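Local coordinates for protein spaetzle C-106 (Drosophila melanogaster, PDB 4LXR) that binds the Toll receptor as a disulfide-linked homodimeric cytokine, switching on the signalling that sets dorsal-ventral polarity in the embryo and antifungal defence, at residues 11-16 / 46-51; 64-69 / 101-106. All coordinates share one frame; numbering follows the deposited sequence.

From the N terminus, the chain runs through strand 12-16, returns along strand 43-47, then forms strand 67-73 and strand 95-102. Interaction 1 pairs the first two of these strands and closes a loop of 29 residues; interaction 2 pairs the last two and closes one of 31. The two loops follow each other in series, neither enclosing nor crossing the other, and the contact centres are about 17 Å apart. Disulfides of the cystine-knot fold stitch the hairpins together: Cys47, in interaction 1, is bonded to Cys99 on strand 95-102, while in interaction 2 Cys68 reaches back to Cys10 and Cys101 to Cys54, between the contacts. The hairpins also touch directly, where Cys47 SG packs against Lys69 O.

Interaction 1. Residues 11-16 / 46-51; sequences RSIRKL and ECEGAD
Arg11 and Glu48 meet where a two-stranded antiparallel hairpin of the cystine-knot fold, strand 12-16 against strand 43-47, gives way to loop. The carbonyl oxygen of Arg11 accepts the backbone N-H of Glu48 (N to O 2.8 Å) from above its carbonyl plane. Beyond it the arginine chain, extended from CG to NE, carries CD to 3.4 Å from Glu48 OE2, and Arg11 NH2 forms a salt bridge with that oxygen, its hydrogen bond long and weak. OE2 lies at the guanidinium edge, yet the carboxylate plane stands 89° to the guanidinium. Glu48 also serves the receptor: its OE1 forms a salt bridge with Arg78 of the Toll chain. This acidic residue thus links hairpin to receptor.

Ser12 faces Cys47 in a non-hydrogen-bonded pair, CA atoms 4.4 Å apart, side chains diverging. Ser12 CA lies 3.2 Å from Glu46 O, a CA-H...O contact, and its short side chain lets CB sit close to the same oxygen; the cysteine points away to its disulfide with Cys99. Ile13 and Glu46 form the hydrogen-bonded pair, exchanging both backbone bonds: Ile13 N to Glu46 O is 3.0 Å and Glu46 N to Ile13 O is 3.2 Å. A beta-branched residue suits this extended backbone, and its CD1 lies near Glu48 CG.

At Lys15, CG sits between the backbone N and the carbonyl carbon (chi1 68°), and the extended chain carries its end across Glu46, with CE its nearest atom to OE1. Opposite charges probably favour this, although Lys15 NZ remains 4.4 Å from Glu46 OE1, beyond a salt bridge.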
ATOM      1  N   ARG C  11       1.226 -14.829  23.081  1.00 35.41           N
ATOM      2  CA  ARG C  11       0.382 -15.021  24.247  1.00 36.62           C
ATOM      3  C   ARG C  11      -0.167 -13.680  24.728  1.00 47.45           C
ATOM      4  O   ARG C  11       0.582 -12.706  24.875  1.00 41.31           O
ATOM      5  CB  ARG C  11       1.177 -15.656  25.370  1.00 40.61           C
ATOM      6  CG  ARG C  11       1.678 -17.055  25.076  1.00 48.76           C
ATOM      7  CD  ARG C  11       2.199 -17.645  26.354  1.00 50.88           C
ATOM      8  NE  ARG C  11       2.709 -18.993  26.171  1.00 53.35           N
ATOM      9  CZ  ARG C  11       2.883 -19.855  27.164  1.00 49.03           C
ATOM     10  NH1 ARG C  11       3.365 -21.062  26.914  1.00 51.17           N
ATOM     11  NH2 ARG C  11       2.570 -19.507  28.406  1.00 49.90           N
ATOM     12  N   SER C  12      -1.471 -13.652  24.988  1.00 38.35           N
ATOM     13  CA  SER C  12      -2.125 -12.469  25.515  1.00 48.75           C
ATOM     14  C   SER C  12      -3.205 -12.831  26.533  1.00 52.42           C
ATOM     15  O   SER C  12      -3.773 -13.930  26.498  1.00 50.12           O
ATOM     16  CB  SER C  12      -2.761 -11.683  24.380  1.00 44.95           C
ATOM     17  OG  SER C  12      -3.808 -12.440  23.798  1.00 50.29           O
ATOM     18  N   ILE C  13      -3.489 -11.877  27.413  1.00 46.21           N
ATOM     19  CA  ILE C  13      -4.545 -11.982  28.407  1.00 53.34           C
ATOM     20  C   ILE C  13      -5.658 -10.993  28.089  1.00 52.84           C
ATOM     21  O   ILE C  13      -5.423  -9.787  28.061  1.00 48.10           O
ATOM     22  CB  ILE C  13      -4.002 -11.611  29.801  1.00 58.03           C
ATOM     23  CG1 ILE C  13      -2.721 -12.394  30.106  1.00 64.76           C
ATOM     24  CG2 ILE C  13      -5.067 -11.827  30.872  1.00 58.54           C
ATOM     25  CD1 ILE C  13      -1.940 -11.845  31.299  1.00 66.22           C
ATOM     26  N   ARG C  14      -6.868 -11.489  27.844  1.00 54.89           N
ATOM     27  CA  ARG C  14      -8.017 -10.597  27.677  1.00 53.02           C
ATOM     28  C   ARG C  14      -8.681 -10.391  29.023  1.00 51.80           C
ATOM     29  O   ARG C  14      -8.864 -11.345  29.769  1.00 54.68           O
ATOM     30  CB  ARG C  14      -9.034 -11.179  26.688  1.00 58.11           C
ATOM     31  CG  ARG C  14      -8.527 -11.291  25.259  1.00 62.39           C
ATOM     32  CD  ARG C  14      -9.569 -11.896  24.321  1.00 68.37           C
ATOM     33  NE  ARG C  14     -10.733 -11.035  24.112  1.00 73.41           N
ATOM     34  CZ  ARG C  14     -10.777 -10.032  23.236  1.00 79.14           C
ATOM     35  NH1 ARG C  14      -9.718  -9.739  22.489  1.00 77.09           N
ATOM     36  NH2 ARG C  14     -11.882  -9.310  23.111  1.00 82.15           N
ATOM     37  N   LYS C  15      -9.037  -9.155  29.354  1.00 52.36           N
ATOM     38  CA  LYS C  15      -9.769  -8.917  30.599  1.00 58.77           C
ATOM     39  C   LYS C  15     -10.624  -7.653  30.591  1.00 59.18           C
ATOM     40  O   LYS C  15     -10.417  -6.748  29.781  1.00 57.13           O
ATOM     41  CB  LYS C  15      -8.824  -8.905  31.807  1.00 64.98           C
ATOM     42  CG  LYS C  15      -7.862  -7.737  31.867  1.00 65.97           C
ATOM     43  CD  LYS C  15      -6.973  -7.829  33.101  1.00 70.04           C
ATOM     44  CE  LYS C  15      -5.912  -6.737  33.118  1.00 70.68           C
ATOM     45  NZ  LYS C  15      -5.024  -6.842  34.310  1.00 69.15           N
ATOM     46  N   LEU C  16     -11.592  -7.608  31.501  1.00 62.76           N
ATOM     47  CA  LEU C  16     -12.415  -6.422  31.692  1.00 68.43           C
ATOM     48  C   LEU C  16     -11.748  -5.434  32.648  1.00 78.60           C
ATOM     49  O   LEU C  16     -11.110  -5.837  33.621  1.00 83.49           O
ATOM     50  CB  LEU C  16     -13.787  -6.811  32.244  1.00 72.54           C
ATOM     51  CG  LEU C  16     -14.785  -7.415  31.262  1.00 69.07           C
ATOM     52  CD1 LEU C  16     -16.127  -7.632  31.954  1.00 59.20           C
ATOM     53  CD2 LEU C  16     -14.927  -6.506  30.053  1.00 61.72           C
ATOM     54  N   GLU C  46      -3.635  -7.590  26.496  1.00 40.19           N
ATOM     55  CA  GLU C  46      -2.233  -7.255  26.745  1.00 42.49           C
ATOM     56  C   GLU C  46      -1.336  -8.432  26.452  1.00 43.61           C
ATOM     57  O   GLU C  46      -1.714  -9.565  26.721  1.00 48.25           O
ATOM     58  CB  GLU C  46      -2.014  -6.856  28.203  1.00 41.02           C
ATOM     59  CG  GLU C  46      -2.529  -5.490  28.572  1.00 55.39           C
ATOM     60  CD  GLU C  46      -2.199  -5.125  30.002  1.00 60.62           C
ATOM     61  OE1 GLU C  46      -2.436  -5.968  30.894  1.00 61.51           O
ATOM     62  OE2 GLU C  46      -1.697  -4.000  30.232  1.00 63.32           O
ATOM     63  N   CYS C  47      -0.149  -8.163  25.911  1.00 35.63           N
ATOM     64  CA  CYS C  47       0.845  -9.205  25.715  1.00 37.33           C
ATOM     65  C   CYS C  47       1.187  -9.835  27.073  1.00 44.09           C
ATOM     66  O   CYS C  47       1.366  -9.121  28.060  1.00 45.96           O
ATOM     67  CB  CYS C  47       2.110  -8.647  25.056  1.00 38.44           C
ATOM     68  SG  CYS C  47       1.883  -8.005  23.362  1.00 47.64           S
ATOM     69  N   GLU C  48       1.265 -11.165  27.113  1.00 58.35           N
ATOM     70  CA  GLU C  48       1.563 -11.876  28.353  1.00 64.72           C
ATOM     71  C   GLU C  48       2.974 -11.552  28.838  1.00 75.83           C
ATOM     72  O   GLU C  48       3.228 -11.522  30.043  1.00 86.05           O
ATOM     73  CB  GLU C  48       1.372 -13.391  28.193  1.00 58.28           C
ATOM     74  CG  GLU C  48       1.229 -14.137  29.517  1.00 73.32           C
ATOM     75  CD  GLU C  48       1.185 -15.649  29.352  1.00 76.10           C
ATOM     76  OE1 GLU C  48       0.081 -16.209  29.156  1.00 73.83           O
ATOM     77  OE2 GLU C  48       2.263 -16.274  29.424  1.00 77.04           O
ATOM     78  N   GLY C  49       3.888 -11.296  27.906  1.00 75.13           N
ATOM     79  CA  GLY C  49       5.230 -10.870  28.269  1.00 83.63           C
ATOM     80  C   GLY C  49       5.710  -9.635  27.521  1.00 83.39           C
ATOM     81  O   GLY C  49       5.038  -9.156  26.608  1.00 89.81           O
ATOM     82  N   ALA C  50       6.875  -9.119  27.906  1.00 72.75           N
ATOM     83  CA  ALA C  50       7.493  -8.003  27.192  1.00 70.17           C
ATOM     84  C   ALA C  50       8.606  -8.477  26.251  1.00 64.45           C
ATOM     85  O   ALA C  50       9.518  -9.186  26.674  1.00 63.92           O
ATOM     86  CB  ALA C  50       8.040  -6.978  28.180  1.00 74.66           C
ATOM     87  N   ASP C  51       8.517  -8.087  24.979  1.00 66.10           N
ATOM     88  CA  ASP C  51       9.542  -8.400  23.973  1.00 66.87           C
ATOM     89  C   ASP C  51       9.732  -9.891  23.730  1.00 59.57           C
ATOM     90  O   ASP C  51      10.771 -10.316  23.225  1.00 64.21           O
ATOM     91  CB  ASP C  51      10.895  -7.791  24.350  1.00 74.41           C
ATOM     92  CG  ASP C  51      10.870  -6.282  24.373  1.00 83.74           C
ATOM     93  OD1 ASP C  51       9.764  -5.701  24.372  1.00 83.91           O
ATOM     94  OD2 ASP C  51      11.962  -5.678  24.403  1.00 91.35           O
TER

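Interaction 2. Residues 64-69 / 101-106; sequences YNPICK and CALKTG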
ATOM      1  N   TYR C  64      14.408 -11.489  10.245  1.00 33.91           N
ATOM      2  CA  TYR C  64      13.039 -11.086  10.605  1.00 33.83           C
ATOM      3  C   TYR C  64      12.865 -10.864  12.108  1.00 34.18           C
ATOM      4  O   TYR C  64      11.974 -10.126  12.515  1.00 33.40           O
ATOM      5  CB  TYR C  64      11.980 -12.074  10.107  1.00 26.64           C
ATOM      6  CG  TYR C  64      11.633 -11.971   8.640  1.00 25.50           C
ATOM      7  CD1 TYR C  64      12.515 -11.403   7.721  1.00 29.84           C
ATOM      8  CD2 TYR C  64      10.414 -12.437   8.175  1.00 22.32           C
ATOM      9  CE1 TYR C  64      12.198 -11.327   6.383  1.00 22.94           C
ATOM     10  CE2 TYR C  64      10.082 -12.355   6.850  1.00 23.88           C
ATOM     11  CZ  TYR C  64      10.973 -11.803   5.958  1.00 27.15           C
ATOM     12  OH  TYR C  64      10.634 -11.752   4.636  1.00 27.00           O
ATOM     13  N   ASN C  65      13.719 -11.500  12.912  1.00 31.45           N
ATOM     14  CA  ASN C  65      13.684 -11.384  14.372  1.00 35.17           C
ATOM     15  C   ASN C  65      12.285 -11.201  14.968  1.00 38.82           C
ATOM     16  O   ASN C  65      11.994 -10.158  15.549  1.00 36.67           O
ATOM     17  CB  ASN C  65      14.592 -10.243  14.843  1.00 40.08           C
ATOM     18  CG  ASN C  65      14.844 -10.290  16.336  1.00 60.69           C
ATOM     19  OD1 ASN C  65      15.059  -9.258  16.982  1.00 70.07           O
ATOM     20  ND2 ASN C  65      14.800 -11.496  16.901  1.00 56.70           N
ATOM     21  N   PRO C  66      11.411 -12.212  14.822  1.00 30.16           N
ATOM     22  CA  PRO C  66      10.020 -12.005  15.233  1.00 34.55           C
ATOM     23  C   PRO C  66       9.860 -11.713  16.730  1.00 39.35           C
ATOM     24  O   PRO C  66      10.462 -12.390  17.560  1.00 47.88           O
ATOM     25  CB  PRO C  66       9.352 -13.319  14.843  1.00 32.58           C
ATOM     26  CG  PRO C  66      10.207 -13.827  13.696  1.00 31.70           C
ATOM     27  CD  PRO C  66      11.595 -13.508  14.157  1.00 30.33           C
ATOM     28  N   ILE C  67       9.076 -10.688  17.053  1.00 46.92           N
ATOM     29  CA  ILE C  67       8.880 -10.249  18.435  1.00 44.09           C
ATOM     30  C   ILE C  67       7.412  -9.916  18.688  1.00 42.35           C
ATOM     31  O   ILE C  67       6.738  -9.364  17.821  1.00 44.30           O
ATOM     32  CB  ILE C  67       9.733  -8.984  18.754  1.00 58.17           C
ATOM     33  CG1 ILE C  67      11.220  -9.268  18.558  1.00 54.83           C
ATOM     34  CG2 ILE C  67       9.516  -8.531  20.189  1.00 59.58           C
ATOM     35  CD1 ILE C  67      11.777 -10.273  19.543  1.00 45.62           C
ATOM     36  N   CYS C  68       6.913 -10.248  19.870  1.00 41.37           N
ATOM     37  CA  CYS C  68       5.547  -9.913  20.215  1.00 36.22           C
ATOM     38  C   CYS C  68       5.472  -8.442  20.629  1.00 47.85           C
ATOM     39  O   CYS C  68       6.254  -7.975  21.459  1.00 53.54           O
ATOM     40  CB  CYS C  68       5.035 -10.850  21.310  1.00 34.84           C
ATOM     41  SG  CYS C  68       4.737 -12.555  20.694  1.00 36.82           S
ATOM     42  N   LYS C  69       4.543  -7.710  20.026  1.00 39.89           N
ATOM     43  CA  LYS C  69       4.379  -6.292  20.307  1.00 48.33           C
ATOM     44  C   LYS C  69       2.976  -5.963  20.782  1.00 43.57           C
ATOM     45  O   LYS C  69       1.991  -6.542  20.315  1.00 43.93           O
ATOM     46  CB  LYS C  69       4.690  -5.460  19.064  1.00 49.15           C
ATOM     47  CG  LYS C  69       6.104  -5.643  18.563  1.00 56.63           C
ATOM     48  CD  LYS C  69       7.110  -5.224  19.619  1.00 60.01           C
ATOM     49  CE  LYS C  69       7.977  -4.105  19.103  1.00 63.75           C
ATOM     50  NZ  LYS C  69       8.507  -4.471  17.759  1.00 68.61           N
ATOM     51  N   CYS C 101       2.532 -10.421  16.422  1.00 29.51           N
ATOM     52  CA  CYS C 101       3.908 -10.750  16.124  1.00 36.58           C
ATOM     53  C   CYS C 101       4.409  -9.845  15.016  1.00 35.66           C
ATOM     54  O   CYS C 101       3.846  -9.821  13.927  1.00 34.90           O
ATOM     55  CB  CYS C 101       4.038 -12.218  15.714  1.00 30.47           C
ATOM     56  SG  CYS C 101       5.722 -12.686  15.304  1.00 37.11           S
ATOM     57  N   ALA C 102       5.464  -9.096  15.309  1.00 37.27           N
ATOM     58  CA  ALA C 102       6.034  -8.155  14.350  1.00 39.09           C
ATOM     59  C   ALA C 102       7.259  -8.764  13.671  1.00 35.17           C
ATOM     60  O   ALA C 102       8.126  -9.328  14.333  1.00 38.75           O
ATOM     61  CB  ALA C 102       6.401  -6.862  15.054  1.00 36.11           C
ATOM     62  N   LEU C 103       7.314  -8.670  12.347  1.00 31.85           N
ATOM     63  CA  LEU C 103       8.462  -9.155  11.592  1.00 36.56           C
ATOM     64  C   LEU C 103       9.272  -7.965  11.079  1.00 40.30           C
ATOM     65  O   LEU C 103       8.710  -7.036  10.513  1.00 41.96           O
ATOM     66  CB  LEU C 103       7.991 -10.005  10.410  1.00 29.22           C
ATOM     67  CG  LEU C 103       6.945 -11.080  10.717  1.00 35.37           C
ATOM     68  CD1 LEU C 103       6.393 -11.666   9.431  1.00 35.65           C
ATOM     69  CD2 LEU C 103       7.523 -12.178  11.615  1.00 26.83           C
ATOM     70  N   LYS C 104      10.586  -7.979  11.281  1.00 41.64           N
ATOM     71  CA  LYS C 104      11.449  -6.943  10.705  1.00 42.27           C
ATOM     72  C   LYS C 104      11.774  -7.253   9.244  1.00 42.54           C
ATOM     73  O   LYS C 104      12.828  -7.803   8.931  1.00 39.74           O
ATOM     74  CB  LYS C 104      12.747  -6.810  11.495  1.00 50.57           C
ATOM     75  CG  LYS C 104      12.843  -5.559  12.344  1.00 70.10           C
ATOM     76  CD  LYS C 104      12.118  -5.727  13.666  1.00 81.77           C
ATOM     77  CE  LYS C 104      12.165  -4.449  14.497  1.00 90.26           C
ATOM     78  NZ  LYS C 104      13.559  -3.949  14.687  1.00 95.56           N
ATOM     79  N   THR C 105      10.846  -6.928   8.356  1.00 45.00           N
ATOM     80  CA  THR C 105      11.069  -7.054   6.926  1.00 49.99           C
ATOM     81  C   THR C 105      10.326  -5.927   6.259  1.00 54.71           C
ATOM     82  O   THR C 105       9.493  -5.281   6.893  1.00 55.45           O
ATOM     83  CB  THR C 105      10.492  -8.340   6.362  1.00 49.22           C
ATOM     84  OG1 THR C 105      10.759  -8.402   4.951  1.00 54.75           O
ATOM     85  CG2 THR C 105       8.993  -8.378   6.582  1.00 45.74           C
ATOM     86  N   GLY C 106      10.617  -5.700   4.981  1.00 55.15           N
ATOM     87  CA  GLY C 106       9.899  -4.711   4.195  1.00 57.11           C
ATOM     88  C   GLY C 106       8.461  -5.124   3.923  1.00 62.73           C
ATOM     89  O   GLY C 106       8.036  -6.230   4.271  1.00 60.88           O
TER
HETATM   90  O   HOH W   1      10.376  -7.878  14.962  1.00 50.76           O
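Ile67 and Ala102 form an antiparallel hydrogen-bonded pair, joined by Ala102 N to Ile67 O at 2.8 Å and by Ile67 N to Ala102 O at 3.2 Å. Further along, Lys104 N bonds to Tyr64 O, nearly straight at 2.8 Å. One water donates to both Asn65 O and Ala102 O, beside Pro66, whose ring nitrogen has no N-H to offer. An inverse gamma turn centred on Lys104, with its weak Thr105 N to Leu103 O bond, bends the chain so that Thr105 comes over the Tyr64 ring.

Among apolar contacts, Thr105 CB rests over one face of that ring in a CH-pi contact, 3.8 Å from its centroid. Turning Thr105 OG1 opposite the backbone N (chi1 -180°) leaves it beside Tyr64 OH, a weak approach of 3.4 Å. Tyr64 CD2 nears Leu103 CB. The rigid Pro66 ring lies against sulfur and leucine methyl, CB touching Cys101 SG at 3.7 Å and CG touching Leu103 CD2. The small methyl of Ala102 lets Lys69 lie close, CG to CB 3.7 Å; the lysine's bent chain takes NZ to a salt bridge with Glu6 of the second subunit.

Cys68 and Cys101 make the non-hydrogen-bonded pair on one sheet face, Cys68 disulfide-bonded to Cys10 and Cys101 to Cys54. Cys54-Cys101 and Cys47-Cys99 close a ring; Cys10-Cys68 is the third disulfide, the one that threads such a ring in cystine-knot growth factors.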